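PDB 1QO8: probable fumarate reductase Ifc3 from Shewanella frigidimarina, which catalyses in vitro the essentially unidirectional reduction of fumarate to succinate with one FAD and four covalent c-type hemes, and may take part in electron transport to ferric iron. Local coordinates for residues K50-P55 / H432-Y437; G71-K76 / K96-W101; E373-V378 / K425-Y430; D417-K422 / P481-Q486. All blocks are in the same frame, centred on the assembly; numbering follows the deposited sequence.

Contact 1 (K50-P55 / H432-Y437). With HEM (protoporphyrin IX containing Fe), chain C.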
# COMPACT_ATOMS: atom_id res chain seq x y z
N LYS A 50 -45.82 9.90 -17.72
CA LYS A 50 -46.39 8.64 -18.11
C LYS A 50 -45.32 7.61 -18.53
O LYS A 50 -45.52 6.85 -19.48
CB LYS A 50 -47.27 8.86 -19.33
CG LYS A 50 -48.10 10.14 -19.33
CD LYS A 50 -48.95 10.07 -20.61
CE LYS A 50 -49.63 11.38 -20.95
NZ LYS A 50 -50.13 11.30 -22.36
N LEU A 51 -44.20 7.58 -17.82
CA LEU A 51 -43.02 6.94 -18.38
C LEU A 51 -42.19 6.34 -17.24
O LEU A 51 -41.88 7.07 -16.32
CB LEU A 51 -42.14 7.91 -19.17
CG LEU A 51 -40.94 7.22 -19.83
CD1 LEU A 51 -41.27 6.92 -21.28
CD2 LEU A 51 -39.68 8.05 -19.68
N GLN A 52 -41.92 5.04 -17.37
CA GLN A 52 -41.33 4.29 -16.29
C GLN A 52 -40.03 4.93 -15.79
O GLN A 52 -39.96 5.17 -14.58
CB GLN A 52 -41.05 2.86 -16.76
CG GLN A 52 -41.14 1.85 -15.62
CD GLN A 52 -41.74 0.55 -16.13
OE1 GLN A 52 -40.98 -0.38 -16.41
NE2 GLN A 52 -43.07 0.54 -16.23
N PHE A 53 -39.05 5.19 -16.68
CA PHE A 53 -37.76 5.61 -16.10
C PHE A 53 -37.48 7.08 -16.17
O PHE A 53 -37.05 7.70 -15.20
CB PHE A 53 -36.59 4.69 -16.54
CG PHE A 53 -36.86 3.34 -15.92
CD1 PHE A 53 -37.02 3.22 -14.55
CD2 PHE A 53 -37.03 2.21 -16.70
CE1 PHE A 53 -37.30 2.00 -13.97
CE2 PHE A 53 -37.34 1.00 -16.13
CZ PHE A 53 -37.47 0.86 -14.76
N ASP A 54 -37.70 7.75 -17.25
CA ASP A 54 -37.44 9.12 -17.57
C ASP A 54 -35.94 9.38 -17.61
O ASP A 54 -35.28 10.05 -16.81
CB ASP A 54 -38.19 10.29 -16.97
CG ASP A 54 -38.52 11.26 -18.13
OD1 ASP A 54 -37.90 11.19 -19.24
OD2 ASP A 54 -39.40 12.13 -17.99
N PRO A 55 -35.50 9.18 -18.89
CA PRO A 55 -34.12 9.47 -19.25
C PRO A 55 -33.98 10.96 -19.17
O PRO A 55 -32.95 11.51 -18.78
CB PRO A 55 -33.96 8.83 -20.62
CG PRO A 55 -35.25 8.22 -20.98
CD PRO A 55 -36.30 8.65 -20.00
N HIS A 432 -39.41 -1.51 -8.91
CA HIS A 432 -39.59 -0.42 -9.86
C HIS A 432 -38.26 -0.18 -10.61
O HIS A 432 -38.27 0.10 -11.78
CB HIS A 432 -39.84 0.94 -9.18
CG HIS A 432 -41.15 1.05 -8.50
ND1 HIS A 432 -41.43 1.91 -7.44
CD2 HIS A 432 -42.30 0.33 -8.75
CE1 HIS A 432 -42.72 1.69 -7.10
NE2 HIS A 432 -43.27 0.76 -7.88
N LEU A 433 -37.11 -0.43 -9.99
CA LEU A 433 -35.81 -0.45 -10.62
C LEU A 433 -35.52 -1.67 -11.42
O LEU A 433 -34.37 -1.83 -11.88
CB LEU A 433 -34.69 -0.18 -9.59
CG LEU A 433 -34.88 1.18 -8.92
CD1 LEU A 433 -33.77 1.46 -7.88
CD2 LEU A 433 -34.93 2.32 -9.96
N GLU A 434 -36.49 -2.54 -11.61
CA GLU A 434 -36.37 -3.80 -12.29
C GLU A 434 -35.25 -4.67 -11.71
O GLU A 434 -34.75 -5.57 -12.41
CB GLU A 434 -36.18 -3.60 -13.83
CG GLU A 434 -37.27 -2.73 -14.46
CD GLU A 434 -36.99 -2.43 -15.94
OE1 GLU A 434 -36.15 -2.98 -16.67
OE2 GLU A 434 -37.69 -1.63 -16.53
N MET A 435 -35.04 -4.63 -10.40
CA MET A 435 -34.04 -5.55 -9.82
C MET A 435 -34.54 -6.92 -9.40
O MET A 435 -33.78 -7.90 -9.17
CB MET A 435 -33.48 -4.76 -8.62
CG MET A 435 -32.56 -3.61 -9.17
SD MET A 435 -32.20 -2.62 -7.66
CE MET A 435 -30.99 -3.71 -6.84
N LEU A 436 -35.88 -7.05 -9.32
CA LEU A 436 -36.40 -8.36 -8.81
C LEU A 436 -36.73 -9.32 -9.91
O LEU A 436 -37.56 -8.96 -10.80
CB LEU A 436 -37.70 -8.09 -8.04
CG LEU A 436 -37.58 -7.11 -6.88
CD1 LEU A 436 -38.88 -7.20 -6.11
CD2 LEU A 436 -36.26 -7.38 -6.11
N TYR A 437 -36.22 -10.53 -9.86
CA TYR A 437 -36.78 -11.64 -10.61
C TYR A 437 -38.06 -12.14 -9.92
O TYR A 437 -38.14 -11.99 -8.69
CB TYR A 437 -35.79 -12.81 -10.62
CG TYR A 437 -34.56 -12.53 -11.49
CD1 TYR A 437 -33.61 -11.60 -11.16
CD2 TYR A 437 -34.40 -13.27 -12.67
CE1 TYR A 437 -32.48 -11.38 -11.96
CE2 TYR A 437 -33.30 -13.06 -13.50
CZ TYR A 437 -32.37 -12.12 -13.14
OH TYR A 437 -31.29 -11.93 -13.98
CHA HEM C . -31.73 5.50 -7.83
CHB HEM C . -33.26 6.02 -12.41
CHC HEM C . -28.64 6.79 -13.58
CHD HEM C . -27.16 5.08 -9.29
C1A HEM C . -32.58 5.63 -8.89
C2A HEM C . -34.03 5.72 -8.92
C3A HEM C . -34.44 5.87 -10.17
C4A HEM C . -33.24 5.85 -11.01
CMA HEM C . -35.86 5.97 -10.77
CAA HEM C . -34.92 5.57 -7.64
CBA HEM C . -35.33 6.93 -7.03
CGA HEM C . -34.13 7.58 -6.37
O1A HEM C . -33.80 8.70 -6.88
O2A HEM C . -33.55 6.99 -5.41
C1B HEM C . -32.14 6.46 -13.09
C2B HEM C . -32.12 7.06 -14.42
C3B HEM C . -30.85 7.30 -14.70
C4B HEM C . -30.01 6.85 -13.62
CMB HEM C . -33.40 7.35 -15.18
CAB HEM C . -30.20 8.06 -15.94
CBB HEM C . -30.90 8.94 -16.65
C1C HEM C . -27.82 6.32 -12.59
C2C HEM C . -26.36 6.31 -12.56
C3C HEM C . -25.97 5.87 -11.36
C4C HEM C . -27.16 5.59 -10.59
CMC HEM C . -25.54 6.73 -13.79
CAC HEM C . -24.55 5.70 -10.72
CBC HEM C . -23.55 6.55 -10.97
C1D HEM C . -28.28 5.08 -8.50
C2D HEM C . -28.28 4.78 -7.05
C3D HEM C . -29.54 4.91 -6.66
C4D HEM C . -30.36 5.28 -7.79
CMD HEM C . -27.02 4.39 -6.26
CAD HEM C . -30.12 4.69 -5.22
CBD HEM C . -30.87 3.38 -5.11
CGD HEM C . -31.57 3.03 -3.77
O1D HEM C . -31.00 3.27 -2.69
O2D HEM C . -32.70 2.50 -3.81
NA HEM C . -32.13 5.79 -10.21
NB HEM C . -30.84 6.32 -12.65
NC HEM C . -28.27 5.88 -11.37
ND HEM C . -29.55 5.37 -8.92
FE HEM C . -30.19 5.93 -10.77

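Contact 2 (G71-K76 / K96-W101). With HEM (protoporphyrin IX containing Fe), chain F.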
# COMPACT_ATOMS: atom_id res chain seq x y z
N GLY A 71 -23.30 12.20 -31.55
CA GLY A 71 -23.22 12.68 -32.93
C GLY A 71 -22.94 11.60 -33.94
O GLY A 71 -23.51 11.53 -35.04
N HIS A 72 -21.87 10.82 -33.68
CA HIS A 72 -21.16 10.12 -34.76
C HIS A 72 -20.86 8.71 -34.23
O HIS A 72 -19.95 8.05 -34.69
CB HIS A 72 -19.87 10.94 -35.15
CG HIS A 72 -20.28 12.32 -35.68
ND1 HIS A 72 -21.02 12.34 -36.85
CD2 HIS A 72 -20.17 13.59 -35.32
CE1 HIS A 72 -21.40 13.58 -37.07
NE2 HIS A 72 -20.85 14.43 -36.24
N GLU A 73 -21.63 8.17 -33.28
CA GLU A 73 -21.40 6.82 -32.76
C GLU A 73 -22.58 6.25 -31.97
O GLU A 73 -23.56 6.91 -31.67
CB GLU A 73 -20.13 6.71 -31.90
CG GLU A 73 -20.25 7.34 -30.55
CD GLU A 73 -19.00 7.45 -29.71
OE1 GLU A 73 -18.08 8.22 -30.01
OE2 GLU A 73 -18.83 6.90 -28.61
N GLU A 74 -22.47 4.93 -31.73
CA GLU A 74 -23.52 4.22 -30.98
C GLU A 74 -23.90 4.99 -29.76
O GLU A 74 -23.04 5.47 -29.01
CB GLU A 74 -23.00 2.82 -30.60
CG GLU A 74 -23.98 1.99 -29.72
CD GLU A 74 -23.25 0.66 -29.46
OE1 GLU A 74 -22.10 0.62 -29.01
OE2 GLU A 74 -23.76 -0.34 -29.93
N PRO A 75 -25.18 5.33 -29.57
CA PRO A 75 -25.60 6.00 -28.34
C PRO A 75 -25.31 5.20 -27.05
O PRO A 75 -25.11 3.98 -27.09
CB PRO A 75 -27.08 6.20 -28.66
CG PRO A 75 -27.50 5.08 -29.48
CD PRO A 75 -26.29 4.58 -30.21
N LYS A 76 -25.11 5.86 -25.93
CA LYS A 76 -24.97 5.34 -24.59
C LYS A 76 -26.27 5.63 -23.79
O LYS A 76 -26.62 6.77 -23.58
CB LYS A 76 -23.87 5.98 -23.72
CG LYS A 76 -22.56 5.43 -24.35
CD LYS A 76 -21.29 5.93 -23.62
CE LYS A 76 -20.14 5.90 -24.64
NZ LYS A 76 -19.46 7.20 -24.75
N LYS A 96 -21.98 3.30 -35.69
CA LYS A 96 -20.69 2.76 -35.41
C LYS A 96 -20.23 2.78 -33.95
O LYS A 96 -20.06 3.78 -33.23
CB LYS A 96 -19.74 3.62 -36.29
CG LYS A 96 -18.25 3.41 -36.20
CD LYS A 96 -17.48 4.31 -37.21
CE LYS A 96 -17.54 3.81 -38.63
NZ LYS A 96 -16.76 4.69 -39.62
N LYS A 97 -19.89 1.60 -33.48
CA LYS A 97 -19.31 1.32 -32.18
C LYS A 97 -17.89 1.88 -32.15
O LYS A 97 -17.15 1.61 -33.09
CB LYS A 97 -19.22 -0.19 -31.91
CG LYS A 97 -20.59 -0.88 -31.95
CD LYS A 97 -20.53 -2.26 -31.30
CE LYS A 97 -20.34 -3.38 -32.30
NZ LYS A 97 -19.62 -4.58 -31.71
N LYS A 98 -17.56 2.66 -31.13
CA LYS A 98 -16.23 3.25 -31.05
C LYS A 98 -15.76 2.98 -29.63
O LYS A 98 -16.59 2.82 -28.73
CB LYS A 98 -16.13 4.77 -31.30
CG LYS A 98 -16.68 5.23 -32.65
CD LYS A 98 -16.38 6.71 -32.88
CE LYS A 98 -17.00 7.21 -34.23
NZ LYS A 98 -16.71 8.71 -34.24
N LYS A 99 -14.47 2.93 -29.41
CA LYS A 99 -13.93 2.74 -28.07
C LYS A 99 -14.06 4.07 -27.35
O LYS A 99 -14.03 5.10 -28.03
CB LYS A 99 -12.45 2.32 -28.20
CG LYS A 99 -12.40 0.87 -28.73
CD LYS A 99 -10.99 0.46 -29.13
CE LYS A 99 -10.75 0.36 -30.63
NZ LYS A 99 -11.18 -0.94 -31.24
N SER A 100 -14.27 4.02 -26.05
CA SER A 100 -14.18 5.21 -25.24
C SER A 100 -13.02 6.09 -25.70
O SER A 100 -11.90 5.66 -25.93
CB SER A 100 -13.93 4.88 -23.76
OG SER A 100 -13.82 6.15 -23.06
N TRP A 101 -13.24 7.40 -25.62
CA TRP A 101 -12.15 8.33 -25.97
C TRP A 101 -11.04 8.18 -24.94
O TRP A 101 -9.90 8.56 -25.18
CB TRP A 101 -12.71 9.73 -25.85
CG TRP A 101 -13.08 10.27 -24.49
CD1 TRP A 101 -14.34 10.23 -23.95
CD2 TRP A 101 -12.25 11.00 -23.57
NE1 TRP A 101 -14.28 10.83 -22.72
CE2 TRP A 101 -13.06 11.36 -22.46
CE3 TRP A 101 -10.88 11.34 -23.55
CZ2 TRP A 101 -12.58 12.03 -21.35
CZ3 TRP A 101 -10.39 12.07 -22.46
CH2 TRP A 101 -11.25 12.36 -21.35
CHA HEM F . -18.10 15.46 -33.00
CHB HEM F . -17.96 16.35 -37.81
CHC HEM F . -22.74 17.13 -37.95
CHD HEM F . -22.89 16.21 -33.19
C1A HEM F . -17.68 15.68 -34.31
C2A HEM F . -16.28 15.70 -34.69
C3A HEM F . -16.28 15.92 -36.01
C4A HEM F . -17.62 16.04 -36.48
CMA HEM F . -15.08 16.01 -36.97
CAA HEM F . -15.06 15.51 -33.74
CBA HEM F . -14.60 14.20 -33.17
CGA HEM F . -13.27 13.96 -32.49
O1A HEM F . -12.70 12.86 -32.84
O2A HEM F . -12.75 14.74 -31.62
C1B HEM F . -19.24 16.52 -38.28
C2B HEM F . -19.66 16.58 -39.68
C3B HEM F . -20.99 16.75 -39.72
C4B HEM F . -21.43 16.87 -38.35
CMB HEM F . -18.68 16.38 -40.86
CAB HEM F . -21.92 16.75 -40.93
CBB HEM F . -21.93 16.02 -42.08
C1C HEM F . -23.19 17.01 -36.64
C2C HEM F . -24.54 17.24 -36.18
C3C HEM F . -24.58 16.95 -34.91
C4C HEM F . -23.26 16.57 -34.48
CMC HEM F . -25.70 17.71 -37.10
CAC HEM F . -25.77 16.86 -33.90
CBC HEM F . -26.94 16.30 -34.28
C1D HEM F . -21.64 15.89 -32.70
C2D HEM F . -21.28 15.54 -31.35
C3D HEM F . -19.98 15.32 -31.33
C4D HEM F . -19.44 15.55 -32.68
CMD HEM F . -22.34 15.44 -30.21
CAD HEM F . -19.04 14.84 -30.19
CBD HEM F . -18.81 13.30 -30.41
CGD HEM F . -20.06 12.48 -30.66
O1D HEM F . -21.02 12.68 -29.86
O2D HEM F . -20.12 11.64 -31.59
NA HEM F . -18.49 15.97 -35.40
NB HEM F . -20.35 16.68 -37.51
NC HEM F . -22.40 16.64 -35.56
ND HEM F . -20.51 15.89 -33.47
FE HEM F . -20.49 16.23 -35.49
O HOH W 1 -18.12 9.93 -32.11

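Contact 3 (E373-V378 / K425-Y430)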
# COMPACT_ATOMS: atom_id res chain seq x y z
N GLU A 373 -29.50 -4.33 4.42
CA GLU A 373 -29.51 -5.49 5.36
C GLU A 373 -30.87 -5.64 6.00
O GLU A 373 -31.29 -6.78 6.26
CB GLU A 373 -28.35 -5.32 6.33
CG GLU A 373 -28.63 -4.27 7.40
CD GLU A 373 -27.34 -4.00 8.18
OE1 GLU A 373 -26.29 -4.61 7.83
OE2 GLU A 373 -27.31 -3.22 9.13
N THR A 374 -31.72 -4.60 6.02
CA THR A 374 -33.08 -4.69 6.53
C THR A 374 -33.96 -5.56 5.64
O THR A 374 -35.02 -6.02 6.16
CB THR A 374 -33.74 -3.34 6.77
OG1 THR A 374 -34.16 -2.72 5.55
CG2 THR A 374 -32.85 -2.35 7.51
N VAL A 375 -33.58 -5.88 4.39
CA VAL A 375 -34.29 -6.87 3.61
C VAL A 375 -34.25 -8.25 4.31
O VAL A 375 -35.32 -8.87 4.41
CB VAL A 375 -33.96 -7.01 2.14
CG1 VAL A 375 -34.88 -7.96 1.38
CG2 VAL A 375 -34.08 -5.61 1.45
N ARG A 376 -33.09 -8.70 4.75
CA ARG A 376 -32.92 -9.88 5.57
C ARG A 376 -33.52 -9.65 6.98
O ARG A 376 -34.31 -10.47 7.42
CB ARG A 376 -31.44 -10.30 5.61
CG ARG A 376 -30.89 -10.66 4.23
CD ARG A 376 -29.37 -10.89 4.34
NE ARG A 376 -28.63 -9.61 4.26
CZ ARG A 376 -27.67 -9.23 5.06
NH1 ARG A 376 -27.39 -10.05 6.08
NH2 ARG A 376 -26.88 -8.20 5.03
N GLY A 377 -33.38 -8.50 7.59
CA GLY A 377 -33.90 -8.20 8.95
C GLY A 377 -35.40 -8.44 9.04
O GLY A 377 -35.97 -9.05 9.97
N VAL A 378 -36.13 -8.18 7.94
CA VAL A 378 -37.57 -8.19 7.96
C VAL A 378 -38.05 -9.48 7.37
O VAL A 378 -39.26 -9.74 7.23
CB VAL A 378 -38.20 -6.89 7.37
CG1 VAL A 378 -39.74 -6.92 7.44
CG2 VAL A 378 -37.78 -5.57 7.99
N LYS A 425 -42.01 -1.37 1.37
CA LYS A 425 -41.97 -0.43 0.26
C LYS A 425 -40.53 -0.28 -0.29
O LYS A 425 -40.38 -0.24 -1.51
CB LYS A 425 -42.51 0.87 0.81
CG LYS A 425 -41.55 1.60 1.77
CD LYS A 425 -42.30 2.83 2.29
CE LYS A 425 -41.34 3.81 2.97
NZ LYS A 425 -41.10 3.26 4.33
N MET A 426 -39.49 -0.46 0.54
CA MET A 426 -38.12 -0.58 -0.01
C MET A 426 -37.96 -1.65 -1.04
O MET A 426 -37.49 -1.41 -2.16
CB MET A 426 -37.14 -0.79 1.15
CG MET A 426 -35.73 -1.14 0.70
SD MET A 426 -34.68 -1.51 2.12
CE MET A 426 -34.90 -0.06 3.14
N VAL A 427 -38.56 -2.81 -1.00
CA VAL A 427 -38.33 -3.86 -2.00
C VAL A 427 -39.21 -3.60 -3.19
O VAL A 427 -38.93 -4.03 -4.35
CB VAL A 427 -38.72 -5.12 -1.16
CG1 VAL A 427 -39.39 -6.15 -2.00
CG2 VAL A 427 -37.57 -5.58 -0.22
N ARG A 428 -40.36 -2.94 -2.97
CA ARG A 428 -41.19 -2.48 -4.09
C ARG A 428 -40.36 -1.44 -4.93
O ARG A 428 -40.45 -1.51 -6.14
CB ARG A 428 -42.50 -1.91 -3.60
CG ARG A 428 -43.72 -1.34 -4.25
CD ARG A 428 -45.05 -1.67 -3.50
NE ARG A 428 -45.06 -2.21 -2.15
CZ ARG A 428 -45.23 -1.79 -0.90
NH1 ARG A 428 -45.50 -0.55 -0.43
NH2 ARG A 428 -45.12 -2.71 0.11
N GLY A 429 -39.59 -0.62 -4.30
CA GLY A 429 -38.65 0.32 -4.98
C GLY A 429 -37.65 -0.51 -5.79
O GLY A 429 -37.38 -0.13 -6.95
N TYR A 430 -37.18 -1.67 -5.29
CA TYR A 430 -36.23 -2.44 -6.05
C TYR A 430 -36.93 -2.94 -7.33
O TYR A 430 -36.39 -2.98 -8.45
CB TYR A 430 -35.53 -3.55 -5.33
CG TYR A 430 -34.78 -3.20 -4.05
CD1 TYR A 430 -34.12 -1.98 -3.97
CD2 TYR A 430 -34.69 -4.07 -2.96
CE1 TYR A 430 -33.45 -1.59 -2.81
CE2 TYR A 430 -33.99 -3.71 -1.83
CZ TYR A 430 -33.39 -2.51 -1.74
OH TYR A 430 -32.67 -2.05 -0.64

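Contact 4 (D417-K422 / P481-Q486)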
# COMPACT_ATOMS: atom_id res chain seq x y z
N ASP A 417 -41.35 -13.73 -0.33
CA ASP A 417 -42.59 -13.99 -1.11
C ASP A 417 -43.40 -12.73 -1.02
O ASP A 417 -42.87 -11.73 -0.48
CB ASP A 417 -43.27 -15.23 -0.50
CG ASP A 417 -43.96 -14.95 0.83
OD1 ASP A 417 -43.72 -13.93 1.55
OD2 ASP A 417 -44.81 -15.81 1.21
N ASN A 418 -44.66 -12.64 -1.40
CA ASN A 418 -45.56 -11.49 -1.37
C ASN A 418 -45.83 -10.93 -0.03
O ASN A 418 -46.21 -9.76 0.09
CB ASN A 418 -46.92 -11.81 -2.05
CG ASN A 418 -48.05 -10.80 -2.14
OD1 ASN A 418 -48.98 -10.66 -2.94
ND2 ASN A 418 -48.21 -9.76 -1.31
N GLN A 419 -45.61 -11.70 1.10
CA GLN A 419 -45.81 -11.07 2.40
C GLN A 419 -44.77 -10.02 2.64
O GLN A 419 -44.91 -8.92 3.21
CB GLN A 419 -45.84 -12.11 3.60
CG GLN A 419 -46.51 -13.44 3.26
CD GLN A 419 -46.25 -14.52 4.32
OE1 GLN A 419 -46.57 -14.40 5.51
NE2 GLN A 419 -45.51 -15.56 3.98
N LEU A 420 -43.47 -10.40 2.34
CA LEU A 420 -42.44 -9.40 2.54
C LEU A 420 -42.71 -8.26 1.53
O LEU A 420 -42.58 -7.14 1.91
CB LEU A 420 -40.99 -9.93 2.28
CG LEU A 420 -39.89 -9.06 2.86
CD1 LEU A 420 -38.71 -9.97 3.32
CD2 LEU A 420 -39.29 -8.07 1.84
N TYR A 421 -42.99 -8.58 0.30
CA TYR A 421 -43.14 -7.55 -0.75
C TYR A 421 -44.19 -6.55 -0.28
O TYR A 421 -43.96 -5.35 -0.30
CB TYR A 421 -43.61 -8.13 -2.08
CG TYR A 421 -43.69 -7.15 -3.26
CD1 TYR A 421 -42.55 -6.92 -4.05
CD2 TYR A 421 -44.89 -6.54 -3.62
CE1 TYR A 421 -42.64 -6.09 -5.14
CE2 TYR A 421 -45.01 -5.68 -4.69
CZ TYR A 421 -43.82 -5.45 -5.45
OH TYR A 421 -43.86 -4.65 -6.57
N LYS A 422 -45.33 -7.13 0.21
CA LYS A 422 -46.44 -6.25 0.60
C LYS A 422 -46.09 -5.47 1.84
O LYS A 422 -46.67 -4.42 1.96
CB LYS A 422 -47.78 -6.93 0.90
CG LYS A 422 -48.60 -7.19 -0.32
CD LYS A 422 -50.00 -7.68 -0.07
CE LYS A 422 -50.05 -8.86 0.90
NZ LYS A 422 -51.40 -9.50 0.98
N PRO A 481 -39.35 -14.36 10.52
CA PRO A 481 -40.63 -13.68 10.70
C PRO A 481 -41.51 -14.06 9.56
O PRO A 481 -42.69 -13.77 9.70
CB PRO A 481 -40.45 -12.22 10.88
CG PRO A 481 -38.96 -12.03 10.74
CD PRO A 481 -38.23 -13.33 10.71
N LEU A 482 -41.13 -14.76 8.53
CA LEU A 482 -42.08 -14.90 7.43
C LEU A 482 -41.54 -16.12 6.77
O LEU A 482 -40.34 -16.25 6.64
CB LEU A 482 -41.86 -13.72 6.38
CG LEU A 482 -42.33 -12.31 6.73
CD1 LEU A 482 -42.15 -11.21 5.60
CD2 LEU A 482 -43.84 -12.32 7.05
N ASN A 483 -42.39 -16.92 6.22
CA ASN A 483 -42.09 -18.05 5.39
C ASN A 483 -42.32 -17.61 3.95
O ASN A 483 -42.65 -16.45 3.71
CB ASN A 483 -43.27 -19.01 5.73
CG ASN A 483 -44.49 -18.18 5.27
OD1 ASN A 483 -44.68 -17.04 5.72
ND2 ASN A 483 -45.41 -18.50 4.44
N MET A 484 -42.29 -18.53 3.04
CA MET A 484 -42.42 -18.32 1.61
C MET A 484 -43.53 -19.28 1.17
O MET A 484 -43.27 -20.44 0.82
CB MET A 484 -41.06 -18.59 0.94
CG MET A 484 -40.06 -17.45 1.25
SD MET A 484 -38.45 -17.67 0.43
CE MET A 484 -38.98 -17.55 -1.25
N THR A 485 -44.75 -18.78 1.22
CA THR A 485 -45.94 -19.53 0.83
C THR A 485 -46.88 -18.66 0.04
O THR A 485 -47.82 -19.25 -0.53
CB THR A 485 -46.76 -19.90 2.11
OG1 THR A 485 -46.91 -18.69 2.86
CG2 THR A 485 -46.06 -20.91 2.99
N GLN A 486 -46.68 -17.32 -0.05
CA GLN A 486 -47.68 -16.54 -0.80
C GLN A 486 -47.10 -15.89 -2.05
O GLN A 486 -46.06 -15.17 -2.11
CB GLN A 486 -48.20 -15.47 0.14
CG GLN A 486 -48.95 -16.04 1.37
CD GLN A 486 -49.58 -14.88 2.12
OE1 GLN A 486 -49.80 -13.84 1.48
NE2 GLN A 486 -49.85 -15.00 3.41
O HOH W 2 -41.02 -13.82 2.46

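Contact 1 (K50-P55 / H432-Y437)
The backbone oxygen of H432 lies in the plane of the F53 ring, at the ring's edge, where it meets two C-H corners: H432 O is 3.1 Å from F53 CE1 and 3.2 Å from F53 CZ. One face of the same ring carries the chain of Q52, whose CG sits 3.8 Å above the plane toward the rim, and F85 also stacks on F53. The E434 side chain crosses the ring obliquely, its carboxylate plane 59° from the ring plane and its CG 3.6 Å from F53 CZ; the still closer approach of its carboxylate in the model is doubtful. With CG anti to the carbonyl carbon (chi1 -54°) and the chain extended beyond it, E434 brings OE1 to D86 N, from which it accepts a hydrogen bond. That glutamate has positive phi and is the C-prime residue of a Schellman motif, with M435 N bonded to Y430 O and E434 N to D431 O. Here the end of a flavoprotein helix meets a loop of the cytochrome c3 domain, beside a heme that both parts touch. L433, just past the helix, lays its CD2 branch 3.6 Å from C3A of the porphyrin, and its side chain also lies close to H83, an axial ligand of heme c #4. From the cytochrome loop, F53 O and D54 O each stand 3.7 Å from the heme methyl CMB.

Contact 2 (G71-K76 / K96-W101)
E74 N donates to K96 O (3.1 Å, 163° at the hydrogen) from well above the K96 carbonyl plane, the direct hydrogen bond between the loops. Side-chain packing runs beside it. The extended K98 chain crosses E73, its CG 3.8 Å from E73 CB, while the K97 methylenes lie against the E74 carboxylate, K97 CG 3.6 Å from E74 OE1. E73 OE1 and K98 NZ, 4.5 Å apart, are too distant for a salt bridge; one water joins them, donating to E73 OE1 and to heme propionate O2D and accepting from K98 NZ. With CG between backbone N and carbonyl carbon (chi1 73°), the extended E73 chain takes OE1 to this water. Bonds to iron and propionate form a third kind: H72 NE2 binds iron at 2.0 Å as axial ligand of heme c #1, shared with H19, and H72 ND1 is hydrogen-bonded to D4 OD2. G71 N and H72 N donate to propionate O1D and O2D. The K98 ammonium probably offsets the negative charge that propionate and E73 bring together.

Contact 3 (E373-V378 / K425-Y430)
V375, on the short helix 374-377, packs against helix 425-432 in a helix-helix contact of the flavoprotein region, beside E373, which probably binds substrate, as in related enzymes, and is salt-bridged to R397. The valine's rotamer, with CG1 anti to the backbone N (chi1 -173°), turns CG2 into the middle of the interface. V427 answers with a single methyl: its CG2, swung to an unusual chi1 of 144°, touches both V375 branches, at 3.9 Å from V375 CG2. L420 and F416 also touch V427, and I414 touches V375. M426 leaves its helix with CG opposite the backbone N and then bends at chi3 (-54°), so that sulfur and terminal methyl both come against the T374 hydroxyl; the two side chains cross at about a right angle, with M426 SD 3.7 Å from T374 OG1. Y430 is held at its far end, where its OH is hydrogen-bonded to the backbone N of S372. M426 O stands over the centre of the tyrosine ring, whereas V375 CG2 meets it at the edge, in plane, 3.8 Å from Y430 CE2.

Contact 4 (D417-K422 / P481-Q486)
D417 OD2 is gripped by three N-H groups. Two come from the loop 481-486, Q486 N at 2.7 Å and T485 N at 3.0 Å from D417 OD2, both on the anti side of the carboxylate and tilted out of its plane. The third is Q419 NE2, 2.9 Å from D417 OD2 on its syn lone pair and almost straight at 175°, with the acceptor lying in the amide plane of Q419. The other oxygen, OD1, accepts from Q419 N. D417 is thus the N-cap of helix 418-423, in an Asx turn, and its chi1 of 74° puts CG between the backbone N and carbonyl carbon, where one carboxylate can serve the helix start and the loop together. A backbone bond adds to this, N418 N donating to Q486 O at 3.0 Å with a 167° angle. Flat-group packing comes next: the Q419 and Q486 side chains cross at about a right angle yet stack their amides nearly parallel, with Q419 CD 4.0 Å from Q486 CD. L482 splits its branches: CD1 makes the apolar contact, resting against the helix 3.7 Å from L420 CB, while CD2 passes the Q419 side chain, 4.0 Å from Q419 CB. The loop is also joined to helix 453-469 by a hydrogen bond from M484 N to N464 OD1. A water accepts from D417 N.

Contacts 1, 3 and 4 touch in a continuous run, contact 1 bridging the cytochrome and flavoprotein parts. The centres of contacts 3 and 4 are about 12 Å apart and those of contacts 1 and 3 about 17 Å apart. Helices 418-423 and 425-432 follow each other in the chain; R428 NH2 bonds to Y421 O at 2.9 Å, and V378 O lies 3.6 Å from L482 CD1. L436 of contact 1 reaches both V427 and Y421. Contact 2 stands apart in the cytochrome part, at a different heme, its centre about 25 Å and its nearest atoms about 8 Å from contact 1. The side chains of L433 and Y430 each lie about 11 Å from FAD, and Y430 about 4 Å from a heme.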